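Local coordinates for 2-oxoglutarate (2OG) and Fe(II)-dependent oxygenase superfamily protein (Arabidopsis thaliana, PDB 6KWB) that probably oxidises the auxin indole-3-acetic acid to inactive 2-oxoindole-3-acetic acid, as a metal- and 2-oxoglutarate-dependent dioxygenase, at residues A[150-155]-A[238-243]; A[121-126]-A[173-178]; A[78-83]-A[154-159]. One frame throughout, in Å; residues are numbered along the deposited sequence.

Contact 1 of 3, residues A[150-155]-A[238-243]; sequences RINKYH and RYSIAS. With AKG (2-oxoglutaric acid), chain E.
The phenol ring of Y154 turns its edge to the neighbouring strand, with S240 OG in its plane and the carbonyl oxygen of R238 also near that plane. The R238 guanidinium likewise works edge-on: NH1 gives 2-oxoglutarate O3 a nearly straight hydrogen bond of 2.7 Å (N-H...O 168°), and Y154 CE2 lies at the same group's edge. The chain of R238, extended from CG to NE, is long enough to carry this charge from the strand to the cosubstrate's distal carboxylate, where D180 also pairs with NH2. The other carboxylate oxygen, O4, takes hydrogen bonds from the hydroxyls of S240 and Y154, although its modelled position is less certain. N152 completes the polar face: ND2 reaches S240 OG at 3.1 Å with the oxygen close to the amide plane, and makes a weak bond of 3.3 Å to 2-oxoglutarate O1. Its OD1 is held by Y81 OH, a bond that favours this turn of the amide, with ND2 toward S240.

Behind this site the strands run antiparallel, laced by backbone pairs such as N152 N to S240 O at 2.9 Å. On the reverse face, I151 CG2 meets I241 CG2 at 4.0 Å. The extended K153 chain lies alongside Y239, with K153 CG 3.5 Å from Y239 CE1. Branched aliphatic side chains, a methylene chain and an aromatic ring suit a surface on which helix 38-52 packs. Strand 81-87 borders 150-155 on its far side, and strand 175-179 borders 238-243.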
loop_
_atom_site.group_PDB
_atom_site.type_symbol
_atom_site.label_atom_id
_atom_site.label_comp_id
_atom_site.label_asym_id
_atom_site.label_seq_id
_atom_site.Cartn_x
_atom_site.Cartn_y
_atom_site.Cartn_z
ATOM N N ARG A 150 -0.574 6.866 -3.784
ATOM C CA ARG A 150 -0.393 7.911 -2.803
ATOM C C ARG A 150 1.057 7.953 -2.341
ATOM O O ARG A 150 1.602 6.961 -1.857
ATOM C CB ARG A 150 -1.357 7.714 -1.625
ATOM C CG ARG A 150 -1.013 8.554 -0.400
ATOM C CD ARG A 150 -2.228 9.111 0.379
ATOM N NE ARG A 150 -2.816 10.227 -0.345
ATOM C CZ ARG A 150 -3.241 11.366 0.204
ATOM N NH1 ARG A 150 -3.146 11.574 1.509
ATOM N NH2 ARG A 150 -3.759 12.305 -0.573
ATOM N N ILE A 151 1.672 9.127 -2.481
ATOM C CA ILE A 151 3.065 9.294 -2.098
ATOM C C ILE A 151 3.047 10.185 -0.891
ATOM O O ILE A 151 2.213 11.072 -0.796
ATOM C CB ILE A 151 3.909 9.900 -3.223
ATOM C CG1 ILE A 151 3.277 11.188 -3.722
ATOM C CG2 ILE A 151 3.963 8.963 -4.371
ATOM C CD1 ILE A 151 4.023 11.817 -4.883
ATOM N N ASN A 152 3.941 9.927 0.050
ATOM C CA ASN A 152 3.878 10.599 1.338
ATOM C C ASN A 152 5.207 11.188 1.763
ATOM O O ASN A 152 6.232 10.550 1.590
ATOM C CB ASN A 152 3.416 9.608 2.400
ATOM C CG ASN A 152 2.217 8.797 1.951
ATOM O OD1 ASN A 152 1.086 9.303 1.896
ATOM N ND2 ASN A 152 2.460 7.523 1.620
ATOM N N LYS A 153 5.169 12.378 2.367
ATOM C CA LYS A 153 6.342 13.036 2.952
ATOM C C LYS A 153 6.187 13.300 4.439
ATOM O O LYS A 153 5.370 14.126 4.840
ATOM C CB LYS A 153 6.619 14.360 2.263
ATOM C CG LYS A 153 7.874 15.046 2.754
ATOM C CD LYS A 153 8.057 16.391 2.045
ATOM C CE LYS A 153 9.207 17.194 2.607
ATOM N NZ LYS A 153 9.334 18.420 1.790
ATOM N N TYR A 154 6.984 12.621 5.253
ATOM C CA TYR A 154 6.932 12.820 6.694
ATOM C C TYR A 154 8.008 13.771 7.198
ATOM O O TYR A 154 9.193 13.568 6.955
ATOM C CB TYR A 154 7.079 11.486 7.402
ATOM C CG TYR A 154 5.976 10.553 7.054
ATOM C CD1 TYR A 154 4.779 10.554 7.762
ATOM C CD2 TYR A 154 6.097 9.709 5.960
ATOM C CE1 TYR A 154 3.748 9.690 7.412
ATOM C CE2 TYR A 154 5.080 8.864 5.600
ATOM C CZ TYR A 154 3.911 8.847 6.326
ATOM O OH TYR A 154 2.925 7.979 5.936
ATOM N N HIS A 155 7.577 14.807 7.906
ATOM C CA HIS A 155 8.485 15.775 8.506
ATOM C C HIS A 155 8.592 15.606 10.022
ATOM O O HIS A 155 7.745 16.107 10.759
ATOM C CB HIS A 155 8.028 17.197 8.191
ATOM C CG HIS A 155 8.979 18.246 8.678
ATOM N ND1 HIS A 155 10.119 18.603 7.990
ATOM C CD2 HIS A 155 8.973 18.996 9.807
ATOM C CE1 HIS A 155 10.764 19.538 8.665
ATOM N NE2 HIS A 155 10.090 19.794 9.772
ATOM N N ARG A 238 11.271 11.947 5.579
ATOM C CA ARG A 238 10.943 10.562 5.286
ATOM C C ARG A 238 9.919 10.442 4.149
ATOM O O ARG A 238 8.918 11.156 4.106
ATOM C CB ARG A 238 10.428 9.900 6.559
ATOM C CG ARG A 238 10.267 8.407 6.515
ATOM C CD ARG A 238 9.687 7.923 7.852
ATOM N NE ARG A 238 9.810 6.476 7.954
ATOM C CZ ARG A 238 8.885 5.603 7.570
ATOM N NH1 ARG A 238 7.738 6.013 7.044
ATOM N NH2 ARG A 238 9.118 4.303 7.707
ATOM N N TYR A 239 10.198 9.557 3.205
ATOM C CA TYR A 239 9.364 9.430 2.032
ATOM C C TYR A 239 8.852 7.985 1.914
ATOM O O TYR A 239 9.555 7.052 2.252
ATOM C CB TYR A 239 10.159 9.832 0.803
ATOM C CG TYR A 239 10.522 11.296 0.790
ATOM C CD1 TYR A 239 9.627 12.250 0.326
ATOM C CD2 TYR A 239 11.770 11.729 1.259
ATOM C CE1 TYR A 239 9.953 13.590 0.320
ATOM C CE2 TYR A 239 12.107 13.074 1.258
ATOM C CZ TYR A 239 11.193 14.005 0.787
ATOM O OH TYR A 239 11.506 15.355 0.779
ATOM N N SER A 240 7.612 7.791 1.492
ATOM C CA SER A 240 7.119 6.435 1.262
ATOM C C SER A 240 6.129 6.467 0.116
ATOM O O SER A 240 5.474 7.479 -0.136
ATOM C CB SER A 240 6.469 5.851 2.494
ATOM O OG SER A 240 5.133 6.292 2.542
ATOM N N ILE A 241 6.078 5.383 -0.634
ATOM C CA ILE A 241 5.162 5.301 -1.747
ATOM C C ILE A 241 4.203 4.158 -1.537
ATOM O O ILE A 241 4.649 3.040 -1.322
ATOM C CB ILE A 241 5.917 5.085 -3.075
ATOM C CG1 ILE A 241 7.056 6.091 -3.224
ATOM C CG2 ILE A 241 4.963 5.122 -4.222
ATOM C CD1 ILE A 241 8.249 5.580 -4.106
ATOM N N ALA A 242 2.901 4.418 -1.646
ATOM C CA ALA A 242 1.890 3.382 -1.402
ATOM C C ALA A 242 0.907 3.247 -2.558
ATOM O O ALA A 242 0.404 4.240 -3.070
ATOM C CB ALA A 242 1.127 3.676 -0.131
ATOM N N SER A 243 0.618 2.002 -2.941
ATOM C CA SER A 243 -0.372 1.730 -3.963
ATOM C C SER A 243 -1.412 0.832 -3.382
ATOM O O SER A 243 -1.105 -0.255 -2.920
ATOM C CB SER A 243 0.248 1.096 -5.198
ATOM O OG SER A 243 1.313 1.901 -5.671
HETATM C C1 AKG E . -0.054 4.641 3.913
HETATM O O1 AKG E . 0.203 5.473 2.997
HETATM O O2 AKG E . -1.220 4.174 4.070
HETATM C C2 AKG E . 1.046 4.195 4.852
HETATM O O5 AKG E . 0.739 3.503 5.823
HETATM C C3 AKG E . 2.479 4.636 4.545
HETATM C C4 AKG E . 3.517 3.986 5.453
HETATM C C5 AKG E . 4.773 4.840 5.519
HETATM O O3 AKG E . 5.870 4.390 5.979
HETATM O O4 AKG E . 4.706 6.030 5.112
#

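Contact 2 of 3, residues A[121-126]-A[173-178]; sequences GLATDL and GFLTIL. With AKG (2-oxoglutaric acid), chain E.
The helix of A123 and the strand of I177 approach to 9.3 Å between the axes of their short segments, their directions 138° apart, and no hydrogen bond joins them. This is helix-on-sheet packing in the double-stranded beta-helix (jelly-roll) fold of the 2-oxoglutarate oxygenases: helix 106-133 packs on one face of the main sheet, at strands 175-179 and 207-211, while T176 and L178 of the same strand as I177 serve the catalytic side.

I177 makes the central contact. Its CG1 stands anti to the carbonyl carbon (chi1 -57°) and the chain continues extended, which brings I177 CD1 against the helix backbone, 3.7 Å from A123 N. I177 CD1 also lies 3.8 Å from A123 CB and touches L122 CD2, the L122 side chain passing over it at a slant. Alanine suits A123's place because a single methyl lets the strand's side chains come close to the helix. One turn further on from L122, L126 CB meets L175 CD1 at 4.0 Å. Leucine and isoleucine fit this buried interface, where the side chains that meet are all apolar, and which L207 and I209 of strand 207-211 extend beside L122, L126 and I177.

The strand begins in a classic beta bulge, F174 and L175 both facing L245, and F174 meets W145 and W218 edge-to-face. On the catalytic side, T176 OG1 is hydrogen-bonded to D171 OD2, a second-shell bond likely to steady the D171 carboxylate, a ligand of the metal site. L178 supplies an apolar wall for the cosubstrate's carbon chain, L178 CD1 lying 3.6 Å from C3 of 2-oxoglutarate.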
loop_
_atom_site.group_PDB
_atom_site.type_symbol
_atom_site.label_atom_id
_atom_site.label_comp_id
_atom_site.label_asym_id
_atom_site.label_seq_id
_atom_site.Cartn_x
_atom_site.Cartn_y
_atom_site.Cartn_z
ATOM N N GLY A 121 0.683 -4.489 -11.484
ATOM C CA GLY A 121 0.796 -5.848 -11.939
ATOM C C GLY A 121 1.139 -6.738 -10.771
ATOM O O GLY A 121 0.616 -7.832 -10.677
ATOM N N LEU A 122 2.042 -6.279 -9.904
ATOM C CA LEU A 122 2.402 -6.997 -8.696
ATOM C C LEU A 122 1.149 -7.189 -7.819
ATOM O O LEU A 122 0.969 -8.248 -7.229
ATOM C CB LEU A 122 3.505 -6.274 -7.928
ATOM C CG LEU A 122 3.825 -6.938 -6.591
ATOM C CD1 LEU A 122 4.344 -8.346 -6.814
ATOM C CD2 LEU A 122 4.781 -6.127 -5.708
ATOM N N ALA A 123 0.304 -6.160 -7.753
ATOM C CA ALA A 123 -0.944 -6.179 -7.007
ATOM C C ALA A 123 -1.971 -7.180 -7.499
ATOM O O ALA A 123 -2.573 -7.910 -6.727
ATOM C CB ALA A 123 -1.557 -4.808 -7.043
ATOM N N THR A 124 -2.185 -7.215 -8.794
ATOM C CA THR A 124 -3.130 -8.169 -9.364
ATOM C C THR A 124 -2.560 -9.581 -9.163
ATOM O O THR A 124 -3.276 -10.530 -8.809
ATOM C CB THR A 124 -3.439 -7.839 -10.846
ATOM O OG1 THR A 124 -2.245 -7.912 -11.627
ATOM C CG2 THR A 124 -4.026 -6.430 -10.938
ATOM N N ASP A 125 -1.256 -9.702 -9.336
ATOM C CA ASP A 125 -0.615 -10.976 -9.154
ATOM C C ASP A 125 -0.816 -11.504 -7.708
ATOM O O ASP A 125 -1.203 -12.663 -7.515
ATOM C CB ASP A 125 0.878 -10.841 -9.461
ATOM C CG ASP A 125 1.632 -12.145 -9.297
ATOM O OD1 ASP A 125 1.066 -13.201 -9.657
ATOM O OD2 ASP A 125 2.793 -12.138 -8.810
ATOM N N LEU A 126 -0.581 -10.646 -6.713
ATOM C CA LEU A 126 -0.676 -11.043 -5.318
ATOM C C LEU A 126 -2.119 -11.414 -5.012
ATOM O O LEU A 126 -2.384 -12.432 -4.410
ATOM C CB LEU A 126 -0.187 -9.920 -4.401
ATOM C CG LEU A 126 1.334 -9.752 -4.324
ATOM C CD1 LEU A 126 1.717 -8.623 -3.379
ATOM C CD2 LEU A 126 2.076 -11.052 -3.997
ATOM N N GLY A 173 -8.751 -0.444 2.015
ATOM C CA GLY A 173 -8.848 -1.216 0.792
ATOM C C GLY A 173 -8.584 -2.687 0.974
ATOM O O GLY A 173 -8.641 -3.214 2.076
ATOM N N PHE A 174 -8.276 -3.360 -0.123
ATOM C CA PHE A 174 -8.073 -4.797 -0.059
ATOM C C PHE A 174 -6.631 -5.043 0.313
ATOM O O PHE A 174 -6.322 -5.664 1.343
ATOM C CB PHE A 174 -8.414 -5.445 -1.404
ATOM C CG PHE A 174 -8.326 -6.944 -1.403
ATOM C CD1 PHE A 174 -7.195 -7.586 -1.870
ATOM C CD2 PHE A 174 -9.392 -7.708 -0.978
ATOM C CE1 PHE A 174 -7.123 -8.965 -1.883
ATOM C CE2 PHE A 174 -9.326 -9.080 -0.981
ATOM C CZ PHE A 174 -8.188 -9.720 -1.424
ATOM N N LEU A 175 -5.759 -4.467 -0.507
ATOM C CA LEU A 175 -4.347 -4.781 -0.482
ATOM C C LEU A 175 -3.489 -3.536 -0.660
ATOM O O LEU A 175 -3.781 -2.708 -1.508
ATOM C CB LEU A 175 -4.071 -5.791 -1.596
ATOM C CG LEU A 175 -2.720 -6.414 -1.873
ATOM C CD1 LEU A 175 -3.004 -7.684 -2.669
ATOM C CD2 LEU A 175 -1.919 -5.455 -2.709
ATOM N N THR A 176 -2.413 -3.423 0.098
ATOM C CA THR A 176 -1.519 -2.286 -0.061
ATOM C C THR A 176 -0.088 -2.739 -0.325
ATOM O O THR A 176 0.421 -3.628 0.361
ATOM C CB THR A 176 -1.491 -1.378 1.191
ATOM O OG1 THR A 176 -2.807 -0.908 1.475
ATOM C CG2 THR A 176 -0.534 -0.177 0.978
ATOM N N ILE A 177 0.549 -2.115 -1.307
ATOM C CA ILE A 177 1.964 -2.310 -1.574
ATOM C C ILE A 177 2.716 -1.039 -1.174
ATOM O O ILE A 177 2.454 0.051 -1.672
ATOM C CB ILE A 177 2.206 -2.626 -3.063
ATOM C CG1 ILE A 177 1.389 -3.860 -3.468
ATOM C CG2 ILE A 177 3.718 -2.766 -3.361
ATOM C CD1 ILE A 177 1.523 -4.234 -4.901
ATOM N N LEU A 178 3.656 -1.181 -0.266
ATOM C CA LEU A 178 4.312 -0.017 0.288
ATOM C C LEU A 178 5.767 -0.037 -0.070
ATOM O O LEU A 178 6.463 -1.016 0.167
ATOM C CB LEU A 178 4.140 0.028 1.804
ATOM C CG LEU A 178 4.908 1.126 2.513
ATOM C CD1 LEU A 178 4.246 2.467 2.225
ATOM C CD2 LEU A 178 4.968 0.843 4.003
HETATM C C1 AKG E . -0.054 4.641 3.913
HETATM O O1 AKG E . 0.203 5.473 2.997
HETATM O O2 AKG E . -1.220 4.174 4.070
HETATM C C2 AKG E . 1.046 4.195 4.852
HETATM O O5 AKG E . 0.739 3.503 5.823
HETATM C C3 AKG E . 2.479 4.636 4.545
HETATM C C4 AKG E . 3.517 3.986 5.453
HETATM C C5 AKG E . 4.773 4.840 5.519
HETATM O O3 AKG E . 5.870 4.390 5.979
HETATM O O4 AKG E . 4.706 6.030 5.112
#

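Contact 3 of 3, residues A[78-83]-A[154-159]; sequences NPYYEA and YHFKPE. With AKG (2-oxoglutaric acid), chain E.
At the rim of the main sheet, Y81 on the outermost strand faces Y154 as an antiparallel non-hydrogen-bonded pair. Their side chains run side by side in the same direction, and Y81 CD1 comes closest to Y154 CE1. The rings meet obliquely, centroids 5.3 Å apart and planes at 41°. With its CG anti to the backbone nitrogen (chi1 174°), the Y81 ring is carried inward along Y154, and its hydroxyl reaches N152 OD1. Tyrosine suits both places in this jelly-roll oxygenase: each ring offers an apolar flank, while Y154 OH bonds 2-oxoglutarate O4, whose position is less certain, and Y81 OH holds N152. A leucine in place of Y154 would probably leave O4 of 2-oxoglutarate without its phenol donor and the Y81 ring without its aromatic neighbour.

Where the strands give way to loops, H155 N donates to Y80 O over 2.7 Å, approaching from outside the carbonyl plane. Y80 CB then packs 3.8 Å from F156 CE1, the two side chains crossing at about a right angle. P79 CG sits 3.4 Å above the centre of the Y80 ring, and Y154 CB lies over one face of F156, offset toward its rim.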
loop_
_atom_site.group_PDB
_atom_site.type_symbol
_atom_site.label_atom_id
_atom_site.label_comp_id
_atom_site.label_asym_id
_atom_site.label_seq_id
_atom_site.Cartn_x
_atom_site.Cartn_y
_atom_site.Cartn_z
ATOM N N ASN A 78 -2.730 16.150 11.905
ATOM C CA ASN A 78 -1.487 15.403 11.727
ATOM C C ASN A 78 -0.474 16.300 11.068
ATOM O O ASN A 78 -0.481 16.499 9.862
ATOM C CB ASN A 78 -1.667 14.068 10.978
ATOM C CG ASN A 78 -2.321 12.975 11.861
ATOM O OD1 ASN A 78 -2.112 12.943 13.081
ATOM N ND2 ASN A 78 -3.077 12.066 11.241
ATOM N N PRO A 79 0.360 16.910 11.899
ATOM C CA PRO A 79 1.308 17.960 11.546
ATOM C C PRO A 79 2.555 17.490 10.827
ATOM O O PRO A 79 3.238 18.327 10.255
ATOM C CB PRO A 79 1.656 18.561 12.898
ATOM C CG PRO A 79 1.468 17.432 13.869
ATOM C CD PRO A 79 0.287 16.684 13.353
ATOM N N TYR A 80 2.856 16.202 10.837
ATOM C CA TYR A 80 4.142 15.763 10.313
ATOM C C TYR A 80 4.003 15.156 8.935
ATOM O O TYR A 80 4.928 14.531 8.455
ATOM C CB TYR A 80 4.748 14.713 11.222
ATOM C CG TYR A 80 4.485 14.966 12.672
ATOM C CD1 TYR A 80 5.102 16.008 13.355
ATOM C CD2 TYR A 80 3.564 14.179 13.355
ATOM C CE1 TYR A 80 4.834 16.231 14.709
ATOM C CE2 TYR A 80 3.287 14.389 14.692
ATOM C CZ TYR A 80 3.916 15.413 15.369
ATOM O OH TYR A 80 3.612 15.600 16.704
ATOM N N TYR A 81 2.856 15.333 8.296
ATOM C CA TYR A 81 2.499 14.494 7.166
ATOM C C TYR A 81 2.042 15.342 5.987
ATOM O O TYR A 81 1.224 16.244 6.139
ATOM C CB TYR A 81 1.408 13.493 7.600
ATOM C CG TYR A 81 0.807 12.622 6.500
ATOM C CD1 TYR A 81 1.543 11.596 5.908
ATOM C CD2 TYR A 81 -0.510 12.808 6.074
ATOM C CE1 TYR A 81 0.988 10.783 4.902
ATOM C CE2 TYR A 81 -1.066 12.012 5.080
ATOM C CZ TYR A 81 -0.313 10.998 4.493
ATOM O OH TYR A 81 -0.865 10.200 3.500
ATOM N N GLU A 82 2.590 15.044 4.812
ATOM C CA GLU A 82 2.222 15.697 3.575
ATOM C C GLU A 82 2.014 14.629 2.494
ATOM O O GLU A 82 2.762 13.656 2.429
ATOM C CB GLU A 82 3.315 16.690 3.156
ATOM C CG GLU A 82 3.012 17.415 1.851
ATOM C CD GLU A 82 4.038 18.468 1.496
ATOM O OE1 GLU A 82 5.188 18.350 1.973
ATOM O OE2 GLU A 82 3.700 19.399 0.727
ATOM N N ALA A 83 1.017 14.785 1.634
ATOM C CA ALA A 83 0.761 13.714 0.677
ATOM C C ALA A 83 0.156 14.164 -0.647
ATOM O O ALA A 83 -0.562 15.157 -0.707
ATOM C CB ALA A 83 -0.149 12.671 1.309
ATOM N N TYR A 154 6.984 12.621 5.253
ATOM C CA TYR A 154 6.932 12.820 6.694
ATOM C C TYR A 154 8.008 13.771 7.198
ATOM O O TYR A 154 9.193 13.568 6.955
ATOM C CB TYR A 154 7.079 11.486 7.402
ATOM C CG TYR A 154 5.976 10.553 7.054
ATOM C CD1 TYR A 154 4.779 10.554 7.762
ATOM C CD2 TYR A 154 6.097 9.709 5.960
ATOM C CE1 TYR A 154 3.748 9.690 7.412
ATOM C CE2 TYR A 154 5.080 8.864 5.600
ATOM C CZ TYR A 154 3.911 8.847 6.326
ATOM O OH TYR A 154 2.925 7.979 5.936
ATOM N N HIS A 155 7.577 14.807 7.906
ATOM C CA HIS A 155 8.485 15.775 8.506
ATOM C C HIS A 155 8.592 15.606 10.022
ATOM O O HIS A 155 7.745 16.107 10.759
ATOM C CB HIS A 155 8.028 17.197 8.191
ATOM C CG HIS A 155 8.979 18.246 8.678
ATOM N ND1 HIS A 155 10.119 18.603 7.990
ATOM C CD2 HIS A 155 8.973 18.996 9.807
ATOM C CE1 HIS A 155 10.764 19.538 8.665
ATOM N NE2 HIS A 155 10.090 19.794 9.772
ATOM N N PHE A 156 9.633 14.925 10.494
ATOM C CA PHE A 156 9.796 14.734 11.945
ATOM C C PHE A 156 10.820 15.712 12.526
ATOM O O PHE A 156 11.977 15.732 12.091
ATOM C CB PHE A 156 10.212 13.296 12.267
ATOM C CG PHE A 156 9.178 12.278 11.903
ATOM C CD1 PHE A 156 7.838 12.530 12.129
ATOM C CD2 PHE A 156 9.543 11.074 11.335
ATOM C CE1 PHE A 156 6.874 11.599 11.788
ATOM C CE2 PHE A 156 8.585 10.135 10.998
ATOM C CZ PHE A 156 7.245 10.400 11.229
ATOM N N LYS A 157 10.431 16.472 13.549
ATOM C CA LYS A 157 11.371 17.413 14.168
ATOM C C LYS A 157 11.816 16.872 15.519
ATOM O O LYS A 157 11.285 15.837 15.958
ATOM C CB LYS A 157 10.706 18.781 14.353
ATOM C CG LYS A 157 9.814 19.199 13.229
ATOM C CD LYS A 157 9.277 20.586 13.475
ATOM C CE LYS A 157 7.783 20.634 13.216
ATOM N NZ LYS A 157 7.241 21.995 13.462
ATOM N N PRO A 158 12.793 17.546 16.184
ATOM C CA PRO A 158 13.387 16.897 17.357
ATOM C C PRO A 158 12.323 16.666 18.415
ATOM O O PRO A 158 12.387 15.719 19.198
ATOM C CB PRO A 158 14.438 17.902 17.819
ATOM C CG PRO A 158 14.859 18.568 16.564
ATOM C CD PRO A 158 13.591 18.723 15.780
ATOM N N GLU A 159 11.332 17.547 18.404
ATOM C CA GLU A 159 10.170 17.413 19.252
ATOM C C GLU A 159 9.501 16.052 19.005
ATOM O O GLU A 159 9.182 15.329 19.946
ATOM C CB GLU A 159 9.203 18.573 18.981
ATOM C CG GLU A 159 7.713 18.354 19.312
ATOM C CD GLU A 159 7.395 18.137 20.808
ATOM O OE1 GLU A 159 8.318 17.929 21.638
ATOM O OE2 GLU A 159 6.191 18.192 21.163
HETATM C C1 AKG E . -0.054 4.641 3.913
HETATM O O1 AKG E . 0.203 5.473 2.997
HETATM O O2 AKG E . -1.220 4.174 4.070
HETATM C C2 AKG E . 1.046 4.195 4.852
HETATM O O5 AKG E . 0.739 3.503 5.823
HETATM C C3 AKG E . 2.479 4.636 4.545
HETATM C C4 AKG E . 3.517 3.986 5.453
HETATM C C5 AKG E . 4.773 4.840 5.519
HETATM O O3 AKG E . 5.870 4.390 5.979
HETATM O O4 AKG E . 4.706 6.030 5.112
#

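Contacts 1 and 3 share Y154 and H155 of strand 147-155, and K153 N to E82 O continues the sheet's hydrogen bonding between them. Contact 2 lies on the other side of strand 237-245 in the same sheet, where S243 N probably bonds I177 O. Contacts 1 and 2 are buried, but contact 1 mixes charged and polar groups around 2-oxoglutarate, whereas contact 2 packs aliphatic side chains against one another and a helix backbone. The centre of contact 3 lies about 20 Å from the chain's centre; partly buried, it relies on aromatic rings and one backbone bond. All three reach the cosubstrate: contact 1 through several side chains, contact 3 through shared Y154, contact 2 through L178.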